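Cel44C (Paenibacillus polymyxa, PDB 3ZQ9) hydrolyses internal beta-1,4-linkages in the glucan backbone of xyloglucan and cellulose, probably through the family 44 glycoside hydrolase module that this chain represents. Local coordinates at residues A[43-48]-A[90-95]; A[28-33]-A[388-393]; A[107-112]-A[181-186]. The protein carries 2 engineered substitutions. One frame throughout, in Å; residues are numbered along the deposited sequence. Where two conformers were deposited one is given.

Interaction 1 (A[43-48]-A[90-95]); sequences RRLGGN and AVTTSF. With NOY ((2R,3S,4R,5R)-5-(hydroxymethyl)piperidine-2,3,4-triol), chain B; BGC (beta-D-glucopyranose), chain C.
Arg43 and Leu45, alternate residues of strand 43-45, hold the ring of Phe95 between them. On one face Leu45 CB makes a CH-pi contact 3.6 Å from the ring centroid of Phe95, almost exactly on the ring normal. Over the opposite face the guanidinium of Arg43 slides past in the other direction, its plane 24° from the ring's and offset toward the rim, Arg43 NH1 lying 3.5 Å from Phe95 CE1. Arginine suits the place because a flat group can lie over an aromatic face and still donate outward. Its hydrogen bond does this: Arg43 NH1 gives to Phe95 O at 2.9 Å, the acceptor close to the guanidinium plane, and the bend at chi3 (73°) turns the group back over the ring to reach it. Arg43 NH2 forms a salt bridge with Asp33, which is likely to offset the charge of the buried guanidinium. Apolar contact continues along Leu45, whose CD2 touches Val91 CG1 at 4.1 Å, the two side chains crossing at about a right angle. Beyond the strand, Asn48 N donates to O3 of the sugar mimic NOY at 2.8 Å, bringing the turn after the strand to the sugar site. Strand 43-45 and helix 90-95 run antiparallel, their segment axes approaching to 10.1 Å, as expected when helix 90-102 links strands 42-45 and 105-110: a beta-alpha-beta crossover of the TIM barrel.

Interaction 2 (A[28-33]-A[388-393]); sequences YGTNQD and ANYWKL. With NOY ((2R,3S,4R,5R)-5-(hydroxymethyl)piperidine-2,3,4-triol), chain B; BGC (beta-D-glucopyranose), chain C; EDO (1,2-ethanediol), chain H.
Tyr390 O is gripped twice by Asn31, from the backbone N at 2.9 Å and from the side-chain ND2 at 3.0 Å. The backbone donor comes almost head-on to the carbonyl, whereas ND2 stands well above the carbonyl plane, the oxygen lying in the plane of its amide. These bonds help to close the TIM barrel, since strand 29-30 is the first of the eight parallel strands and 387-390 the last. One step back the ladder continues with Tyr390 N donating to Gly29 O at 3.2 Å. Glycine fits there because a CB would clash with Ala388 O. The Asn31 amide is held at both ends: ND2 also gives to Thr357 O on strand 353-359, the other neighbour of 387-390, and OD1 accepts from Arg44.

Past the strands, Gln32 takes over. Its chain, bent at chi2 (93°), brings OE1 to Lys392 N in a nearly straight bond of 3.0 Å (176° at the hydrogen). The same bend points Gln32 NE2 at one face of the Trp391 indole, near its rim, the amide tilted 57° to the ring. C3 of the sugar mimic NOY sits over the opposite face, 3.6 Å above the plane and also offset toward the rim. This is consistent with the aromatic platforms common in glycoside hydrolases, here with Gln32 behind the indole and Asn31 CG at its edge, 3.2 Å from Trp391 CE3. The long aliphatic part of Lys392 suits this place as well, packing its CD against Gln32 CB while NZ bonds Gly396 O. At the exposed end, one water accepts from Lys392 NZ and donates to Asp33 O, both at 2.8 Å.

Interaction 3 (A[107-112]-A[181-186]); sequences LVTLPM and GYALDN. With NOY ((2R,3S,4R,5R)-5-(hydroxymethyl)piperidine-2,3,4-triol), chain B.
The phenol ring of Tyr182 is met obliquely by Leu110 CD1 and Val108 O, and the same methyl of Leu110 rests on Tyr182 CB at 3.7 Å. The other flat group, the carboxylate of Asp185, is used at both oxygens. OD2 accepts from Met112 N across the contact at 2.7 Å through its anti lone pair, while OD1 accepts from Asn186 N, also at 2.7 Å and on its anti side; Thr51 and Trp191 hold OD1 too. The carboxylate swings away from its own backbone N (chi1 -157°), which carries OD2 across to the end of strand 107-110 and ties the two strand ends together. Replacing it with an alanine would probably leave the buried N-H groups of Met112 and Asn186 without their acceptor and let both loops shift.

Before these loops the strands, crossing at -34°, pair in parallel as far as Ala183; beyond it the ladder weakens at Leu184, the centre of an inverse gamma turn. Val108 N donates to Gly181 O at 2.9 Å, Ala183 N to Val108 O and Leu110 N to Ala183 O. Gly181 suits its place, because a CB there would crowd Leu107 CD1. One water donates to both Thr109 OG1 and Asp185 O at 2.7 Å, and the threonine hydroxyl is also bonded to Leu45 O.

Asn186 and the next residue, Glu187, which is hydrogen-bonded to NOY, bring this barrel strand to the sugar site. Leu107, Thr109 and Ala183 share one face of the sheet; on the other, Leu110 and Tyr182 pack under helix 159-170, while Leu184, with Met112 SD 3.9 Å from its CB, lies against helix 205-222.

How the interactions relate
All three interactions belong to one eight-stranded parallel barrel and border the same sugar site. Interactions 2 and 3 are strand-to-strand seams, whereas interaction 1 packs a helix on a strand and depends mostly on side chains. Strand 42-45 of interaction 1 lies between the other two contacts, and its side chains and backbone reach both. Interaction 1 is largely buried and interaction 3 wholly so, the latter with the longer backbone ladder; interaction 2 is buried along its strands, has a shorter ladder and runs to a solvent-linked end at Asp33 and Lys392. Each touches NOY differently, by a backbone N-H in 1, an indole face in 2 and the Asn186 side chain in 3.

Interaction 1 (A[43-48]-A[90-95])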
loop_
_atom_site.group_PDB
_atom_site.type_symbol
_atom_site.label_atom_id
_atom_site.label_comp_id
_atom_site.label_asym_id
_atom_site.label_seq_id
_atom_site.Cartn_x
_atom_site.Cartn_y
_atom_site.Cartn_z
ATOM N N ARG A 43 -7.133 4.711 2.710
ATOM C CA ARG A 43 -6.796 4.212 4.044
ATOM C C ARG A 43 -7.145 2.751 4.097
ATOM O O ARG A 43 -8.171 2.332 3.521
ATOM C CB ARG A 43 -7.585 4.991 5.102
ATOM C CG ARG A 43 -7.110 6.465 5.200
ATOM C CD ARG A 43 -8.003 7.256 6.158
ATOM N NE ARG A 43 -7.805 6.954 7.592
ATOM C CZ ARG A 43 -8.741 6.435 8.396
ATOM N NH1 ARG A 43 -9.917 6.044 7.911
ATOM N NH2 ARG A 43 -8.496 6.266 9.689
ATOM N N ARG A 44 -6.325 1.979 4.811
ATOM C CA ARG A 44 -6.547 0.545 4.946
ATOM C C ARG A 44 -6.689 0.149 6.404
ATOM O O ARG A 44 -5.886 0.599 7.267
ATOM C CB ARG A 44 -5.360 -0.240 4.341
ATOM C CG ARG A 44 -5.324 -1.757 4.694
ATOM C CD ARG A 44 -4.225 -2.398 3.827
ATOM N NE ARG A 44 -4.113 -3.876 3.937
ATOM C CZ ARG A 44 -3.255 -4.512 4.728
ATOM N NH1 ARG A 44 -2.510 -3.808 5.602
ATOM N NH2 ARG A 44 -3.170 -5.878 4.695
ATOM N N LEU A 45 -7.657 -0.727 6.672
ATOM C CA LEU A 45 -7.788 -1.351 7.987
ATOM C C LEU A 45 -7.386 -2.823 7.757
ATOM O O LEU A 45 -8.189 -3.625 7.253
ATOM C CB LEU A 45 -9.233 -1.190 8.544
ATOM C CG LEU A 45 -9.487 -1.840 9.926
ATOM C CD1 LEU A 45 -8.650 -1.173 11.017
ATOM C CD2 LEU A 45 -10.978 -1.816 10.296
ATOM N N GLY A 46 -6.134 -3.163 8.092
ATOM C CA GLY A 46 -5.564 -4.444 7.602
ATOM C C GLY A 46 -4.421 -4.826 8.488
ATOM O O GLY A 46 -4.140 -4.123 9.453
ATOM N N GLY A 47 -3.766 -5.947 8.180
ATOM C CA GLY A 47 -2.601 -6.332 8.958
ATOM C C GLY A 47 -2.955 -7.464 9.931
ATOM O O GLY A 47 -4.090 -7.962 9.950
ATOM N N ASN A 48 -1.964 -7.851 10.735
ATOM C CA ASN A 48 -2.012 -9.111 11.504
ATOM C C ASN A 48 -3.229 -9.147 12.429
ATOM O O ASN A 48 -3.926 -10.154 12.533
ATOM C CB ASN A 48 -0.737 -9.267 12.352
ATOM C CG ASN A 48 0.487 -9.629 11.513
ATOM O OD1 ASN A 48 0.356 -9.996 10.348
ATOM N ND2 ASN A 48 1.672 -9.579 12.123
ATOM N N ALA A 90 -18.010 -1.508 15.586
ATOM C CA ALA A 90 -17.537 -0.143 15.913
ATOM C C ALA A 90 -16.105 0.150 15.472
ATOM O O ALA A 90 -15.820 1.249 14.968
ATOM C CB ALA A 90 -17.713 0.132 17.404
ATOM N N VAL A 91 -15.184 -0.819 15.594
ATOM C CA VAL A 91 -13.806 -0.577 15.050
ATOM C C VAL A 91 -13.872 -0.208 13.555
ATOM O O VAL A 91 -13.184 0.729 13.101
ATOM C CB VAL A 91 -12.860 -1.801 15.254
ATOM C CG1 VAL A 91 -11.587 -1.734 14.323
ATOM C CG2 VAL A 91 -12.438 -1.954 16.760
ATOM N N THR A 92 -14.681 -0.942 12.796
ATOM C CA THR A 92 -14.761 -0.694 11.365
ATOM C C THR A 92 -15.565 0.554 11.004
ATOM O O THR A 92 -15.186 1.316 10.087
ATOM C CB THR A 92 -15.331 -1.914 10.647
ATOM O OG1 THR A 92 -14.431 -2.994 10.892
ATOM C CG2 THR A 92 -15.404 -1.663 9.115
ATOM N N THR A 93 -16.650 0.806 11.727
ATOM C CA THR A 93 -17.462 1.961 11.396
ATOM C C THR A 93 -16.749 3.232 11.853
ATOM O O THR A 93 -16.834 4.266 11.178
ATOM C CB THR A 93 -18.911 1.879 11.995
ATOM O OG1 THR A 93 -18.840 1.765 13.420
ATOM C CG2 THR A 93 -19.691 0.681 11.361
ATOM N N SER A 94 -16.006 3.168 12.962
ATOM C CA SER A 94 -15.249 4.350 13.381
ATOM C C SER A 94 -14.154 4.690 12.330
ATOM O O SER A 94 -13.925 5.862 11.966
ATOM C CB SER A 94 -14.628 4.124 14.764
ATOM O OG SER A 94 -13.868 5.281 15.114
ATOM N N PHE A 95 -13.521 3.632 11.825
ATOM C CA PHE A 95 -12.497 3.732 10.783
ATOM C C PHE A 95 -13.127 4.354 9.523
ATOM O O PHE A 95 -12.566 5.303 8.929
ATOM C CB PHE A 95 -11.933 2.339 10.484
ATOM C CG PHE A 95 -11.051 2.293 9.235
ATOM C CD1 PHE A 95 -9.748 2.767 9.268
ATOM C CD2 PHE A 95 -11.569 1.822 8.017
ATOM C CE1 PHE A 95 -8.931 2.730 8.101
ATOM C CE2 PHE A 95 -10.783 1.808 6.849
ATOM C CZ PHE A 95 -9.474 2.270 6.889
HETATM O O4 NOY B . 2.969 -5.163 11.655
HETATM C C4 NOY B . 2.980 -6.176 10.631
HETATM C C3 NOY B . 1.625 -6.220 9.894
HETATM O O3 NOY B . 0.552 -6.529 10.784
HETATM C C2 NOY B . 1.685 -7.308 8.797
HETATM N N NOY B . 2.788 -7.074 7.845
HETATM C C7 NOY B . 4.113 -6.885 8.483
HETATM C C5 NOY B . 4.016 -5.796 9.560
HETATM C C6 NOY B . 5.383 -5.470 10.172
HETATM O O2 NOY B . 0.446 -7.398 8.095
HETATM O O6 NOY B . 5.995 -6.656 10.697
HETATM C C2 BGC C . 3.383 -4.795 13.993
HETATM C C3 BGC C . 2.767 -5.009 15.370
HETATM C C4 BGC C . 1.296 -4.576 15.301
HETATM C C5 BGC C . 0.504 -5.385 14.261
HETATM C C6 BGC C . -0.929 -4.865 14.153
HETATM C C1 BGC C . 2.530 -5.530 12.955
HETATM O O2 BGC C . 4.656 -5.393 13.888
HETATM O O3 BGC C . 3.463 -4.167 16.323
HETATM O O4 BGC C . 0.711 -4.622 16.596
HETATM O O5 BGC C . 1.176 -5.172 13.015
HETATM O O6 BGC C . -1.640 -5.642 13.191
#

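Interaction 2 (A[28-33]-A[388-393])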
loop_
_atom_site.group_PDB
_atom_site.type_symbol
_atom_site.label_atom_id
_atom_site.label_comp_id
_atom_site.label_asym_id
_atom_site.label_seq_id
_atom_site.Cartn_x
_atom_site.Cartn_y
_atom_site.Cartn_z
ATOM N N TYR A 28 -1.597 7.329 -2.935
ATOM C CA TYR A 28 -1.304 8.185 -1.756
ATOM C C TYR A 28 -2.136 7.623 -0.603
ATOM O O TYR A 28 -3.236 8.132 -0.288
ATOM C CB TYR A 28 -1.661 9.643 -2.024
ATOM C CG TYR A 28 -0.982 10.172 -3.295
ATOM C CD1 TYR A 28 0.401 10.439 -3.319
ATOM C CD2 TYR A 28 -1.727 10.318 -4.493
ATOM C CE1 TYR A 28 1.052 10.914 -4.509
ATOM C CE2 TYR A 28 -1.103 10.779 -5.668
ATOM C CZ TYR A 28 0.271 11.083 -5.670
ATOM O OH TYR A 28 0.852 11.549 -6.836
ATOM N N GLY A 29 -1.622 6.559 0.002
ATOM C CA GLY A 29 -2.460 5.791 0.925
ATOM C C GLY A 29 -1.663 5.348 2.118
ATOM O O GLY A 29 -0.431 5.285 2.069
ATOM N N THR A 30 -2.357 4.987 3.180
ATOM C CA THR A 30 -1.652 4.531 4.359
ATOM C C THR A 30 -2.458 3.476 5.111
ATOM O O THR A 30 -3.629 3.225 4.802
ATOM C CB THR A 30 -1.306 5.729 5.274
ATOM O OG1 THR A 30 -0.342 5.319 6.272
ATOM C CG2 THR A 30 -2.605 6.331 5.892
ATOM N N ASN A 31 -1.779 2.834 6.067
ATOM C CA ASN A 31 -2.411 1.940 7.035
ATOM C C ASN A 31 -2.657 2.777 8.276
ATOM O O ASN A 31 -3.704 3.389 8.398
ATOM C CB ASN A 31 -1.490 0.759 7.318
ATOM C CG ASN A 31 -1.597 -0.283 6.206
ATOM O OD1 ASN A 31 -2.477 -1.122 6.244
ATOM N ND2 ASN A 31 -0.731 -0.185 5.203
ATOM N N GLN A 32 -1.653 2.934 9.111
ATOM C CA GLN A 32 -1.775 3.889 10.248
ATOM C C GLN A 32 -1.819 5.308 9.752
ATOM O O GLN A 32 -0.989 5.705 8.930
ATOM C CB GLN A 32 -0.575 3.758 11.208
ATOM C CG GLN A 32 -0.362 2.332 11.749
ATOM C CD GLN A 32 0.634 1.529 10.897
ATOM O OE1 GLN A 32 0.834 1.830 9.737
ATOM N NE2 GLN A 32 1.340 0.568 11.519
ATOM N N ASP A 33 -2.756 6.117 10.269
ATOM C CA ASP A 33 -2.755 7.545 9.935
ATOM C C ASP A 33 -1.460 8.171 10.480
ATOM O O ASP A 33 -0.975 7.743 11.533
ATOM C CB ASP A 33 -3.948 8.230 10.605
ATOM C CG ASP A 33 -5.274 7.758 10.010
ATOM O OD1 ASP A 33 -5.361 7.662 8.766
ATOM O OD2 ASP A 33 -6.209 7.466 10.767
ATOM N N ALA A 388 -1.692 1.993 -2.953
ATOM C CA ALA A 388 -0.497 1.633 -2.183
ATOM C C ALA A 388 -0.608 2.253 -0.815
ATOM O O ALA A 388 -0.964 3.411 -0.723
ATOM C CB ALA A 388 0.795 2.161 -2.897
ATOM N N ASN A 389 -0.238 1.504 0.245
ATOM C CA ASN A 389 -0.475 1.976 1.620
ATOM C C ASN A 389 0.800 1.758 2.440
ATOM O O ASN A 389 1.241 0.633 2.643
ATOM C CB ASN A 389 -1.641 1.179 2.264
ATOM C CG ASN A 389 -2.957 1.266 1.461
ATOM O OD1 ASN A 389 -3.882 2.064 1.813
ATOM N ND2 ASN A 389 -3.075 0.486 0.423
ATOM N N TYR A 390 1.393 2.849 2.885
ATOM C CA TYR A 390 2.561 2.778 3.759
ATOM C C TYR A 390 2.177 2.061 5.070
ATOM O O TYR A 390 1.027 2.167 5.538
ATOM C CB TYR A 390 2.968 4.201 4.055
ATOM C CG TYR A 390 4.029 4.335 5.098
ATOM C CD1 TYR A 390 5.331 3.951 4.827
ATOM C CD2 TYR A 390 3.734 4.876 6.340
ATOM C CE1 TYR A 390 6.338 4.091 5.829
ATOM C CE2 TYR A 390 4.742 5.040 7.328
ATOM C CZ TYR A 390 6.026 4.623 7.029
ATOM O OH TYR A 390 7.065 4.699 7.937
ATOM N N TRP A 391 3.132 1.323 5.632
ATOM C CA TRP A 391 2.945 0.701 6.972
ATOM C C TRP A 391 4.075 1.214 7.904
ATOM O O TRP A 391 5.228 1.124 7.548
ATOM C CB TRP A 391 3.008 -0.843 6.881
ATOM C CG TRP A 391 2.754 -1.448 8.226
ATOM C CD1 TRP A 391 3.693 -1.634 9.221
ATOM C CD2 TRP A 391 1.517 -1.931 8.740
ATOM N NE1 TRP A 391 3.092 -2.162 10.343
ATOM C CE2 TRP A 391 1.754 -2.347 10.080
ATOM C CE3 TRP A 391 0.219 -2.034 8.217
ATOM C CZ2 TRP A 391 0.733 -2.882 10.905
ATOM C CZ3 TRP A 391 -0.809 -2.570 9.047
ATOM C CH2 TRP A 391 -0.550 -2.953 10.379
ATOM N N LYS A 392 3.719 1.767 9.063
ATOM C CA LYS A 392 4.698 2.276 10.018
ATOM C C LYS A 392 5.454 1.123 10.702
ATOM O O LYS A 392 4.879 0.458 11.567
ATOM C CB LYS A 392 3.970 3.066 11.124
ATOM C CG LYS A 392 3.249 4.322 10.650
ATOM C CD LYS A 392 2.581 5.008 11.869
ATOM C CE LYS A 392 3.609 5.688 12.749
ATOM N NZ LYS A 392 2.869 6.232 13.999
ATOM N N LEU A 393 6.742 0.941 10.373
ATOM C CA LEU A 393 7.535 -0.070 11.046
ATOM C C LEU A 393 8.107 0.497 12.346
ATOM O O LEU A 393 8.594 -0.250 13.188
ATOM C CB LEU A 393 8.704 -0.527 10.176
ATOM C CG LEU A 393 8.282 -1.304 8.929
ATOM C CD1 LEU A 393 9.518 -1.576 8.109
ATOM C CD2 LEU A 393 7.538 -2.612 9.311
HETATM O O4 NOY B . 2.969 -5.163 11.655
HETATM C C4 NOY B . 2.980 -6.176 10.631
HETATM C C3 NOY B . 1.625 -6.220 9.894
HETATM O O3 NOY B . 0.552 -6.529 10.784
HETATM C C2 NOY B . 1.685 -7.308 8.797
HETATM N N NOY B . 2.788 -7.074 7.845
HETATM C C7 NOY B . 4.113 -6.885 8.483
HETATM C C5 NOY B . 4.016 -5.796 9.560
HETATM C C6 NOY B . 5.383 -5.470 10.172
HETATM O O2 NOY B . 0.446 -7.398 8.095
HETATM O O6 NOY B . 5.995 -6.656 10.697
HETATM C C2 BGC C . 3.383 -4.795 13.993
HETATM C C3 BGC C . 2.767 -5.009 15.370
HETATM C C4 BGC C . 1.296 -4.576 15.301
HETATM C C5 BGC C . 0.504 -5.385 14.261
HETATM C C6 BGC C . -0.929 -4.865 14.153
HETATM C C1 BGC C . 2.530 -5.530 12.955
HETATM O O2 BGC C . 4.656 -5.393 13.888
HETATM O O3 BGC C . 3.463 -4.167 16.323
HETATM O O4 BGC C . 0.711 -4.622 16.596
HETATM O O5 BGC C . 1.176 -5.172 13.015
HETATM O O6 BGC C . -1.640 -5.642 13.191
HETATM C C1 EDO H . -5.880 1.393 11.818
HETATM O O1 EDO H . -4.521 1.689 12.203
HETATM C C2 EDO H . -6.147 2.013 10.444
HETATM O O2 EDO H . -6.242 3.428 10.678
HETATM O O HOH W 1 1.118 8.242 13.302
#

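Interaction 3 (A[107-112]-A[181-186])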
loop_
_atom_site.group_PDB
_atom_site.type_symbol
_atom_site.label_atom_id
_atom_site.label_comp_id
_atom_site.label_asym_id
_atom_site.label_seq_id
_atom_site.Cartn_x
_atom_site.Cartn_y
_atom_site.Cartn_z
ATOM N N LEU A 107 -10.389 0.434 2.618
ATOM C CA LEU A 107 -10.175 -0.972 2.337
ATOM C C LEU A 107 -10.253 -1.665 3.683
ATOM O O LEU A 107 -9.454 -1.366 4.582
ATOM C CB LEU A 107 -8.753 -1.175 1.781
ATOM C CG LEU A 107 -8.257 -2.614 1.659
ATOM C CD1 LEU A 107 -9.248 -3.506 0.837
ATOM C CD2 LEU A 107 -6.891 -2.610 1.015
ATOM N N VAL A 108 -11.231 -2.534 3.854
ATOM C CA VAL A 108 -11.486 -3.241 5.110
ATOM C C VAL A 108 -11.158 -4.746 4.994
ATOM O O VAL A 108 -11.596 -5.419 4.035
ATOM C CB VAL A 108 -12.983 -3.091 5.472
ATOM C CG1 VAL A 108 -13.346 -3.897 6.719
ATOM C CG2 VAL A 108 -13.345 -1.585 5.668
ATOM N N THR A 109 -10.511 -5.307 5.990
ATOM C CA THR A 109 -10.137 -6.719 5.957
ATOM C C THR A 109 -11.240 -7.601 6.546
ATOM O O THR A 109 -11.916 -7.202 7.540
ATOM C CB THR A 109 -8.850 -6.907 6.752
ATOM O OG1 THR A 109 -7.814 -6.154 6.115
ATOM C CG2 THR A 109 -8.402 -8.405 6.779
ATOM N N LEU A 110 -11.430 -8.761 5.903
ATOM C CA LEU A 110 -12.416 -9.775 6.324
ATOM C C LEU A 110 -11.638 -11.029 6.731
ATOM O O LEU A 110 -10.521 -11.260 6.231
ATOM C CB LEU A 110 -13.420 -10.098 5.195
ATOM C CG LEU A 110 -14.186 -8.886 4.621
ATOM C CD1 LEU A 110 -15.090 -9.353 3.515
ATOM C CD2 LEU A 110 -15.055 -8.264 5.758
ATOM N N PRO A 111 -12.203 -11.833 7.651
ATOM C CA PRO A 111 -11.432 -12.977 8.168
ATOM C C PRO A 111 -11.573 -14.219 7.269
ATOM O O PRO A 111 -12.700 -14.529 6.796
ATOM C CB PRO A 111 -12.110 -13.269 9.539
ATOM C CG PRO A 111 -13.576 -12.900 9.300
ATOM C CD PRO A 111 -13.470 -11.623 8.387
ATOM N N MET A 112 -10.467 -14.945 7.075
ATOM C CA MET A 112 -10.505 -16.127 6.250
ATOM C C MET A 112 -9.706 -17.295 6.853
ATOM O O MET A 112 -9.706 -18.414 6.330
ATOM C CB MET A 112 -9.969 -15.722 4.835
ATOM C CG MET A 112 -10.541 -16.559 3.745
ATOM S SD MET A 112 -10.003 -16.057 2.101
ATOM C CE MET A 112 -8.220 -16.039 2.233
ATOM N N GLY A 181 -13.647 -1.359 -0.641
ATOM C CA GLY A 181 -12.712 -2.499 -0.791
ATOM C C GLY A 181 -12.759 -3.450 0.410
ATOM O O GLY A 181 -12.844 -2.993 1.539
ATOM N N TYR A 182 -12.683 -4.752 0.126
ATOM C CA TYR A 182 -12.583 -5.797 1.156
ATOM C C TYR A 182 -11.395 -6.674 0.806
ATOM O O TYR A 182 -11.289 -7.141 -0.354
ATOM C CB TYR A 182 -13.865 -6.665 1.224
ATOM C CG TYR A 182 -15.076 -5.878 1.671
ATOM C CD1 TYR A 182 -15.282 -5.566 3.020
ATOM C CD2 TYR A 182 -16.006 -5.441 0.740
ATOM C CE1 TYR A 182 -16.381 -4.775 3.416
ATOM C CE2 TYR A 182 -17.136 -4.681 1.126
ATOM C CZ TYR A 182 -17.305 -4.361 2.459
ATOM O OH TYR A 182 -18.382 -3.619 2.834
ATOM N N ALA A 183 -10.538 -6.915 1.798
ATOM C CA ALA A 183 -9.373 -7.768 1.632
ATOM C C ALA A 183 -9.657 -9.158 2.192
ATOM O O ALA A 183 -10.282 -9.279 3.266
ATOM C CB ALA A 183 -8.172 -7.148 2.405
ATOM N N LEU A 184 -9.158 -10.183 1.497
ATOM C CA LEU A 184 -9.322 -11.566 1.912
ATOM C C LEU A 184 -8.237 -11.871 2.965
ATOM O O LEU A 184 -7.198 -12.431 2.651
ATOM C CB LEU A 184 -9.212 -12.513 0.691
ATOM C CG LEU A 184 -10.253 -12.224 -0.407
ATOM C CD1 LEU A 184 -9.937 -13.112 -1.659
ATOM C CD2 LEU A 184 -11.641 -12.479 0.060
ATOM N N ASP A 185 -8.503 -11.409 4.180
ATOM C CA ASP A 185 -7.614 -11.659 5.351
ATOM C C ASP A 185 -6.275 -10.951 5.084
ATOM O O ASP A 185 -6.257 -9.884 4.429
ATOM C CB ASP A 185 -7.500 -13.188 5.611
ATOM C CG ASP A 185 -7.112 -13.522 7.048
ATOM O OD1 ASP A 185 -5.930 -13.312 7.400
ATOM O OD2 ASP A 185 -7.988 -14.025 7.824
ATOM N N ASN A 186 -5.169 -11.521 5.581
ATOM C CA ASN A 186 -3.868 -10.829 5.604
ATOM C C ASN A 186 -2.770 -11.895 5.675
ATOM O O ASN A 186 -2.798 -12.745 6.583
ATOM C CB ASN A 186 -3.796 -9.955 6.886
ATOM C CG ASN A 186 -2.469 -9.224 7.014
ATOM O OD1 ASN A 186 -1.577 -9.613 7.861
ATOM N ND2 ASN A 186 -2.295 -8.216 6.228
HETATM O O4 NOY B . 2.969 -5.163 11.655
HETATM C C4 NOY B . 2.980 -6.176 10.631
HETATM C C3 NOY B . 1.625 -6.220 9.894
HETATM O O3 NOY B . 0.552 -6.529 10.784
HETATM C C2 NOY B . 1.685 -7.308 8.797
HETATM N N NOY B . 2.788 -7.074 7.845
HETATM C C7 NOY B . 4.113 -6.885 8.483
HETATM C C5 NOY B . 4.016 -5.796 9.560
HETATM C C6 NOY B . 5.383 -5.470 10.172
HETATM O O2 NOY B . 0.446 -7.398 8.095
HETATM O O6 NOY B . 5.995 -6.656 10.697
HETATM O O HOH W 2 -5.663 -7.227 4.798
#